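Local atomic coordinates of endoglucanase (Thermotoga maritima, PDB entry 2FVG), a protein that probably acts as a metal-dependent aminopeptidase of the M42 family, using two divalent cations per subunit, although it was named an endoglucanase. Residues Lys54-Ser59 with Cys215-Glu220; Ile245-Arg250 with Glu257-Ile262. All coordinates share one frame; numbering follows the deposited sequence.

Interaction 1 (Lys54-Ser59 with Cys215-Glu220)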
ATOM      1  N   LYS A  54      -7.223  13.076 -22.903  1.00 32.04           N
ATOM      2  CA  LYS A  54      -6.123  12.959 -21.947  1.00 32.95           C
ATOM      3  C   LYS A  54      -6.492  11.910 -20.900  1.00 33.10           C
ATOM      4  O   LYS A  54      -7.669  11.599 -20.686  1.00 32.75           O
ATOM      5  CB  LYS A  54      -5.814  14.309 -21.301  1.00 33.98           C
ATOM      6  CG  LYS A  54      -5.418  15.385 -22.316  1.00 35.66           C
ATOM      7  CD  LYS A  54      -5.529  16.798 -21.769  1.00 44.82           C
ATOM      8  CE  LYS A  54      -5.191  17.813 -22.843  1.00 48.52           C
ATOM      9  NZ  LYS A  54      -5.417  19.214 -22.380  1.00 60.98           N
ATOM     10  N   LYS A  55      -5.475  11.343 -20.266  1.00 32.69           N
ATOM     11  CA  LYS A  55      -5.679  10.305 -19.284  1.00 29.85           C
ATOM     12  C   LYS A  55      -4.963  10.644 -17.978  1.00 31.10           C
ATOM     13  O   LYS A  55      -3.830  11.116 -17.995  1.00 32.78           O
ATOM     14  CB  LYS A  55      -5.167   8.999 -19.856  1.00 30.16           C
ATOM     15  CG  LYS A  55      -6.000   8.478 -21.019  1.00 30.70           C
ATOM     16  CD  LYS A  55      -5.235   7.556 -21.929  1.00 36.18           C
ATOM     17  CE  LYS A  55      -4.237   8.360 -22.773  1.00 30.21           C
ATOM     18  NZ  LYS A  55      -3.522   7.456 -23.703  1.00 39.82           N
ATOM     19  N   LEU A  56      -5.644  10.435 -16.854  1.00 30.38           N
ATOM     20  CA  LEU A  56      -5.041  10.630 -15.547  1.00 29.80           C
ATOM     21  C   LEU A  56      -4.811   9.242 -14.996  1.00 29.51           C
ATOM     22  O   LEU A  56      -5.665   8.376 -15.118  1.00 29.77           O
ATOM     23  CB  LEU A  56      -5.968  11.395 -14.613  1.00 27.60           C
ATOM     24  CG  LEU A  56      -5.604  11.542 -13.124  1.00 23.81           C
ATOM     25  CD1 LEU A  56      -4.378  12.393 -12.885  1.00 20.96           C
ATOM     26  CD2 LEU A  56      -6.775  12.166 -12.389  1.00 27.33           C
ATOM     27  N   LEU A  57      -3.656   9.031 -14.397  1.00 29.50           N
ATOM     28  CA  LEU A  57      -3.338   7.746 -13.766  1.00 31.37           C
ATOM     29  C   LEU A  57      -3.257   7.944 -12.244  1.00 30.58           C
ATOM     30  O   LEU A  57      -2.546   8.828 -11.776  1.00 33.11           O
ATOM     31  CB  LEU A  57      -2.001   7.256 -14.300  1.00 28.88           C
ATOM     32  CG  LEU A  57      -1.273   6.082 -13.638  1.00 35.88           C
ATOM     33  CD1 LEU A  57      -2.059   4.824 -13.735  1.00 35.75           C
ATOM     34  CD2 LEU A  57       0.085   5.885 -14.303  1.00 35.00           C
ATOM     35  N   VAL A  58      -3.978   7.139 -11.470  1.00 30.73           N
ATOM     36  CA  VAL A  58      -3.938   7.256  -9.999  1.00 30.42           C
ATOM     37  C   VAL A  58      -3.540   5.884  -9.490  1.00 30.65           C
ATOM     38  O   VAL A  58      -4.236   4.921  -9.767  1.00 31.74           O
ATOM     39  CB  VAL A  58      -5.310   7.692  -9.430  1.00 29.94           C
ATOM     40  CG1 VAL A  58      -5.269   7.806  -7.892  1.00 28.27           C
ATOM     41  CG2 VAL A  58      -5.739   9.024 -10.036  1.00 31.35           C
ATOM     42  N   SER A  59      -2.432   5.758  -8.761  1.00 29.48           N
ATOM     43  CA  SER A  59      -2.041   4.402  -8.349  1.00 30.14           C
ATOM     44  C   SER A  59      -1.734   4.139  -6.855  1.00 28.95           C
ATOM     45  O   SER A  59      -1.380   5.049  -6.116  1.00 26.81           O
ATOM     46  CB  SER A  59      -0.874   3.916  -9.215  1.00 27.62           C
ATOM     47  OG  SER A  59       0.279   4.640  -8.907  1.00 33.00           O
ATOM     48  N   CYS A 215      -0.542  12.581 -16.896  1.00 27.93           N
ATOM     49  CA  CYS A 215       0.098  12.707 -15.595  1.00 30.55           C
ATOM     50  C   CYS A 215      -0.463  11.690 -14.618  1.00 29.75           C
ATOM     51  O   CYS A 215      -1.492  11.077 -14.884  1.00 29.24           O
ATOM     52  CB  CYS A 215      -0.044  14.122 -15.039  1.00 32.97           C
ATOM     53  SG  CYS A 215      -1.711  14.578 -14.664  1.00 41.46           S
ATOM     54  N   ALA A 216       0.211  11.547 -13.481  1.00 29.01           N
ATOM     55  CA  ALA A 216      -0.120  10.556 -12.469  1.00 28.11           C
ATOM     56  C   ALA A 216      -0.185  11.141 -11.050  1.00 30.24           C
ATOM     57  O   ALA A 216       0.473  12.136 -10.737  1.00 31.60           O
ATOM     58  CB  ALA A 216       0.943   9.427 -12.522  1.00 26.16           C
ATOM     59  N   ILE A 217      -0.988  10.516 -10.197  1.00 28.98           N
ATOM     60  CA  ILE A 217      -1.059  10.866  -8.776  1.00 27.72           C
ATOM     61  C   ILE A 217      -0.740   9.547  -8.096  1.00 27.38           C
ATOM     62  O   ILE A 217      -1.419   8.561  -8.351  1.00 26.27           O
ATOM     63  CB  ILE A 217      -2.477  11.339  -8.373  1.00 27.75           C
ATOM     64  CG1 ILE A 217      -2.811  12.681  -9.014  1.00 30.16           C
ATOM     65  CG2 ILE A 217      -2.605  11.543  -6.854  1.00 30.00           C
ATOM     66  CD1 ILE A 217      -4.295  13.050  -8.819  1.00 28.53           C
ATOM     67  N   VAL A 218       0.334   9.491  -7.308  1.00 27.44           N
ATOM     68  CA  VAL A 218       0.661   8.283  -6.552  1.00 23.91           C
ATOM     69  C   VAL A 218       0.124   8.478  -5.117  1.00 28.03           C
ATOM     70  O   VAL A 218       0.403   9.485  -4.470  1.00 29.64           O
ATOM     71  CB  VAL A 218       2.200   8.008  -6.563  1.00 26.33           C
ATOM     72  CG1 VAL A 218       2.501   6.723  -5.863  1.00 25.30           C
ATOM     73  CG2 VAL A 218       2.707   7.946  -7.998  1.00 25.01           C
ATOM     74  N   VAL A 219      -0.712   7.549  -4.661  1.00 29.20           N
ATOM     75  CA  VAL A 219      -1.289   7.566  -3.320  1.00 28.09           C
ATOM     76  C   VAL A 219      -0.493   6.589  -2.453  1.00 31.16           C
ATOM     77  O   VAL A 219      -0.532   5.370  -2.672  1.00 29.17           O
ATOM     78  CB  VAL A 219      -2.776   7.185  -3.357  1.00 29.10           C
ATOM     79  CG1 VAL A 219      -3.403   7.232  -1.956  1.00 31.02           C
ATOM     80  CG2 VAL A 219      -3.551   8.188  -4.274  1.00 29.43           C
ATOM     81  N   GLU A 220       0.275   7.133  -1.513  1.00 29.56           N
ATOM     82  CA  GLU A 220       1.075   6.320  -0.617  1.00 31.02           C
ATOM     83  C   GLU A 220       0.719   6.571   0.841  1.00 30.66           C
ATOM     84  O   GLU A 220      -0.173   7.389   1.162  1.00 31.66           O
ATOM     85  CB  GLU A 220       2.560   6.592  -0.844  1.00 32.57           C
ATOM     86  CG  GLU A 220       3.031   6.109  -2.211  1.00 40.69           C
ATOM     87  CD  GLU A 220       4.520   6.260  -2.436  1.00 57.67           C
ATOM     88  OE1 GLU A 220       5.170   7.028  -1.673  1.00 62.78           O
ATOM     89  OE2 GLU A 220       5.037   5.613  -3.392  1.00 67.10           O
TER
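L57 and S59 of strand 55-59 pair in parallel with C215, I217 and V219 of strand 215-220, neighbouring strands in the mixed central sheet of the M42 peptidase domain. The segment axes approach to 4.6 Å and run 16° apart. Four backbone hydrogen bonds alternate in direction, as parallel pairing requires: L57 N gives to C215 O, I217 N to L57 O at 2.8 Å, S59 N to I217 O and V219 N to S59 O. L57 and S59 thus each use both N and O on this neighbour, whereas L56 and V58 turn theirs to strand 187-194, which places 55-59 inside the sheet. A216 CA adds a CA-H...O contact of 3.1 Å to L57 O.

The side chains divide between two faces. On one lie L56, V58, C215 and I217; helices 316-332 and 334-337 pack on L56 and I217, and V336 of the latter helix touches C215. L56 CG lies anti to its backbone N (chi1 172°), and CD1 reaches C215 SG at 3.9 Å and the CD1 end of I217 at 4.1 Å, so one methyl bridges two residues of the next strand. I217 also packs on I326 and L329 of helix 316-332. Farther along, V58 CG1 meets V219 CG2 at 4.0 Å, the two valines crossing obliquely.

On the other face, L57 CD2 packs on A216 CB at 4.1 Å, where the CA atoms of L57 and A216 come as close as 4.5 Å. The S59 hydroxyl is buried but hydrogen-bonded to Y293 OH. Both strands run toward the predicted metal site: H61 follows S59 closely, and E220, like H61 a predicted ligand of the first zinc, ends the second segment, its OE2 hydrogen-bonded to H61 NE2.

Interaction 2 (Ile245-Arg250 with Glu257-Ile262); sequences ITFYHR and EIFQTI
F247 sets the edge of its ring over the face of F259 in a T-shaped stack, with centroids 5.2 Å apart and planes at 87°. The touching atom is F247 CD1, which stands 3.8 Å above the centre of the F259 ring, while F247 CB lies beside CE1 of the same ring. F259 reaches out from helix 256-268 with CG anti to the backbone N (chi1 173°), which carries the ring across to the loop. There its CD1 edge comes to 3.4 Å from T246 O, near the ring plane, and CE1 touches I245 CG2. One turn on, I262 CG2 packs against I245 CD1 at 3.7 Å, and the two isoleucines slide past each other in opposite directions. The contact joins the end of strand 244-245 and the loop after it to helix 256-268. Replacing F259 by an alanine would probably leave the F247 edge without the face it stands on and open a gap beside I245. Contacts between the segments are apolar or aromatic, apart from the ring edge of F259 facing the carbonyl oxygens of T246 and I245, so shape and burial, more than directed polar bonds, bring strand end and loop against the helix.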
ATOM      1  N   ILE A 245       1.663  16.332   1.199  1.00 27.78           N
ATOM      2  CA  ILE A 245       1.861  16.606  -0.229  1.00 26.17           C
ATOM      3  C   ILE A 245       3.377  16.630  -0.456  1.00 29.77           C
ATOM      4  O   ILE A 245       4.083  17.452   0.125  1.00 32.76           O
ATOM      5  CB  ILE A 245       1.109  17.913  -0.632  1.00 29.11           C
ATOM      6  CG1 ILE A 245      -0.380  17.766  -0.277  1.00 26.97           C
ATOM      7  CG2 ILE A 245       1.198  18.188  -2.132  1.00 27.92           C
ATOM      8  CD1 ILE A 245      -1.182  19.027  -0.494  1.00 44.25           C
ATOM      9  N   THR A 246       3.891  15.667  -1.224  1.00 28.48           N
ATOM     10  CA  THR A 246       5.307  15.579  -1.490  1.00 29.28           C
ATOM     11  C   THR A 246       5.796  16.687  -2.425  1.00 31.43           C
ATOM     12  O   THR A 246       5.182  16.971  -3.454  1.00 32.02           O
ATOM     13  CB  THR A 246       5.670  14.186  -2.051  1.00 31.09           C
ATOM     14  OG1 THR A 246       5.294  13.196  -1.098  1.00 30.54           O
ATOM     15  CG2 THR A 246       7.136  14.052  -2.309  1.00 26.32           C
ATOM     16  N   PHE A 247       6.908  17.309  -2.056  1.00 33.13           N
ATOM     17  CA  PHE A 247       7.513  18.373  -2.863  1.00 33.66           C
ATOM     18  C   PHE A 247       8.624  17.817  -3.768  1.00 33.12           C
ATOM     19  O   PHE A 247       8.757  18.227  -4.916  1.00 32.55           O
ATOM     20  CB  PHE A 247       8.040  19.504  -1.960  1.00 34.18           C
ATOM     21  CG  PHE A 247       8.718  20.630  -2.712  1.00 34.67           C
ATOM     22  CD1 PHE A 247       7.975  21.664  -3.276  1.00 34.94           C
ATOM     23  CD2 PHE A 247      10.098  20.660  -2.843  1.00 35.71           C
ATOM     24  CE1 PHE A 247       8.606  22.699  -3.965  1.00 28.25           C
ATOM     25  CE2 PHE A 247      10.734  21.699  -3.531  1.00 34.76           C
ATOM     26  CZ  PHE A 247       9.988  22.716  -4.086  1.00 33.67           C
ATOM     27  N   TYR A 248       9.413  16.893  -3.231  1.00 33.00           N
ATOM     28  CA  TYR A 248      10.488  16.244  -3.947  1.00 35.41           C
ATOM     29  C   TYR A 248      10.452  14.765  -3.593  1.00 39.20           C
ATOM     30  O   TYR A 248      10.312  14.420  -2.412  1.00 40.17           O
ATOM     31  CB  TYR A 248      11.834  16.840  -3.520  1.00 35.56           C
ATOM     32  CG  TYR A 248      13.046  16.023  -3.938  1.00 36.89           C
ATOM     33  CD1 TYR A 248      13.610  16.169  -5.206  1.00 34.13           C
ATOM     34  CD2 TYR A 248      13.635  15.112  -3.051  1.00 34.13           C
ATOM     35  CE1 TYR A 248      14.734  15.413  -5.585  1.00 34.97           C
ATOM     36  CE2 TYR A 248      14.754  14.359  -3.414  1.00 38.07           C
ATOM     37  CZ  TYR A 248      15.300  14.517  -4.678  1.00 37.52           C
ATOM     38  OH  TYR A 248      16.415  13.779  -5.026  1.00 45.20           O
ATOM     39  N   HIS A 249      10.616  13.898  -4.596  1.00 40.87           N
ATOM     40  CA  HIS A 249      10.534  12.458  -4.368  1.00 44.30           C
ATOM     41  C   HIS A 249      11.711  11.663  -4.934  1.00 47.96           C
ATOM     42  O   HIS A 249      11.948  10.532  -4.502  1.00 50.20           O
ATOM     43  CB  HIS A 249       9.223  11.929  -4.949  1.00 42.72           C
ATOM     44  CG  HIS A 249       8.818  10.588  -4.428  1.00 40.92           C
ATOM     45  ND1 HIS A 249       9.373   9.408  -4.873  1.00 48.96           N
ATOM     46  CD2 HIS A 249       7.880  10.240  -3.514  1.00 35.41           C
ATOM     47  CE1 HIS A 249       8.804   8.392  -4.246  1.00 48.73           C
ATOM     48  NE2 HIS A 249       7.889   8.873  -3.418  1.00 41.68           N
ATOM     49  N   ARG A 250      12.435  12.245  -5.892  1.00 50.35           N
ATOM     50  CA  ARG A 250      13.614  11.615  -6.554  1.00 53.02           C
ATOM     51  C   ARG A 250      13.238  10.449  -7.462  1.00 54.77           C
ATOM     52  O   ARG A 250      13.959  10.141  -8.413  1.00 55.45           O
ATOM     53  CB  ARG A 250      14.718  11.176  -5.569  1.00 52.16           C
ATOM     54  CG  ARG A 250      14.422   9.927  -4.738  1.00 52.63           C
ATOM     55  N   GLU A 257       4.027  23.007 -11.042  1.00 33.27           N
ATOM     56  CA  GLU A 257       2.643  23.176 -11.479  1.00 35.19           C
ATOM     57  C   GLU A 257       1.715  22.175 -10.830  1.00 35.28           C
ATOM     58  O   GLU A 257       0.597  22.519 -10.422  1.00 36.74           O
ATOM     59  CB  GLU A 257       2.523  23.045 -13.006  1.00 35.52           C
ATOM     60  CG  GLU A 257       3.234  24.125 -13.815  1.00 47.36           C
ATOM     61  CD  GLU A 257       4.754  23.988 -13.824  1.00 57.69           C
ATOM     62  OE1 GLU A 257       5.259  22.846 -13.692  1.00 56.54           O
ATOM     63  OE2 GLU A 257       5.437  25.029 -13.981  1.00 61.38           O
ATOM     64  N   ILE A 258       2.175  20.932 -10.756  1.00 33.70           N
ATOM     65  CA  ILE A 258       1.407  19.868 -10.141  1.00 33.75           C
ATOM     66  C   ILE A 258       1.375  20.025  -8.627  1.00 33.49           C
ATOM     67  O   ILE A 258       0.309  19.939  -8.023  1.00 36.04           O
ATOM     68  CB  ILE A 258       1.908  18.472 -10.558  1.00 32.12           C
ATOM     69  CG1 ILE A 258       1.538  18.232 -12.032  1.00 33.39           C
ATOM     70  CG2 ILE A 258       1.299  17.414  -9.665  1.00 32.23           C
ATOM     71  CD1 ILE A 258       1.753  16.834 -12.532  1.00 28.21           C
ATOM     72  N   PHE A 259       2.537  20.259  -8.015  1.00 33.30           N
ATOM     73  CA  PHE A 259       2.592  20.448  -6.574  1.00 31.27           C
ATOM     74  C   PHE A 259       1.585  21.526  -6.153  1.00 30.90           C
ATOM     75  O   PHE A 259       0.765  21.308  -5.262  1.00 31.98           O
ATOM     76  CB  PHE A 259       4.019  20.811  -6.104  1.00 30.70           C
ATOM     77  CG  PHE A 259       4.097  21.175  -4.632  1.00 31.46           C
ATOM     78  CD1 PHE A 259       4.211  20.189  -3.657  1.00 30.29           C
ATOM     79  CD2 PHE A 259       4.031  22.504  -4.226  1.00 26.85           C
ATOM     80  CE1 PHE A 259       4.259  20.525  -2.293  1.00 27.59           C
ATOM     81  CE2 PHE A 259       4.086  22.843  -2.876  1.00 30.38           C
ATOM     82  CZ  PHE A 259       4.198  21.851  -1.910  1.00 27.57           C
ATOM     83  N   GLN A 260       1.632  22.666  -6.838  1.00 29.33           N
ATOM     84  CA  GLN A 260       0.804  23.818  -6.519  1.00 30.35           C
ATOM     85  C   GLN A 260      -0.677  23.584  -6.761  1.00 29.50           C
ATOM     86  O   GLN A 260      -1.497  24.084  -6.003  1.00 27.64           O
ATOM     87  CB  GLN A 260       1.290  25.049  -7.287  1.00 30.25           C
ATOM     88  CG  GLN A 260       0.769  26.383  -6.743  1.00 39.97           C
ATOM     89  CD  GLN A 260       1.239  26.667  -5.319  1.00 45.38           C
ATOM     90  OE1 GLN A 260       2.420  26.508  -4.990  1.00 47.21           O
ATOM     91  NE2 GLN A 260       0.316  27.096  -4.470  1.00 43.53           N
ATOM     92  N   THR A 261      -1.016  22.834  -7.810  1.00 29.64           N
ATOM     93  CA  THR A 261      -2.411  22.493  -8.096  1.00 29.75           C
ATOM     94  C   THR A 261      -2.997  21.689  -6.952  1.00 29.55           C
ATOM     95  O   THR A 261      -4.137  21.923  -6.534  1.00 30.52           O
ATOM     96  CB  THR A 261      -2.555  21.678  -9.410  1.00 29.89           C
ATOM     97  OG1 THR A 261      -2.129  22.483 -10.508  1.00 28.15           O
ATOM     98  CG2 THR A 261      -3.999  21.245  -9.651  1.00 27.98           C
ATOM     99  N   ILE A 262      -2.221  20.732  -6.451  1.00 28.15           N
ATOM    100  CA  ILE A 262      -2.669  19.899  -5.352  1.00 26.44           C
ATOM    101  C   ILE A 262      -2.892  20.741  -4.088  1.00 26.60           C
ATOM    102  O   ILE A 262      -3.925  20.640  -3.427  1.00 27.93           O
ATOM    103  CB  ILE A 262      -1.683  18.755  -5.085  1.00 25.73           C
ATOM    104  CG1 ILE A 262      -1.595  17.851  -6.315  1.00 30.15           C
ATOM    105  CG2 ILE A 262      -2.156  17.932  -3.909  1.00 25.68           C
ATOM    106  CD1 ILE A 262      -0.521  16.738  -6.212  1.00 24.88           C
TER

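The two contacts follow one another along the chain: interaction 1 closes at E220 before interaction 2 opens at I245. Their centres lie about 13 Å apart, on the same side of the chain's centre. Strand 297-306 connects them in the mixed sheet, pairing in parallel with 215-224 and antiparallel with 244-245. They also touch directly: C215 CB packs on I258 CD1, and H249 NE2 lies 3.7 Å from E220 OE1. Helix 334-337 meets side chains of both. Interaction 1 therefore belongs to the sheet interior that leads to the predicted metal site, and interaction 2 to the strand end, loop and helix packed beside it.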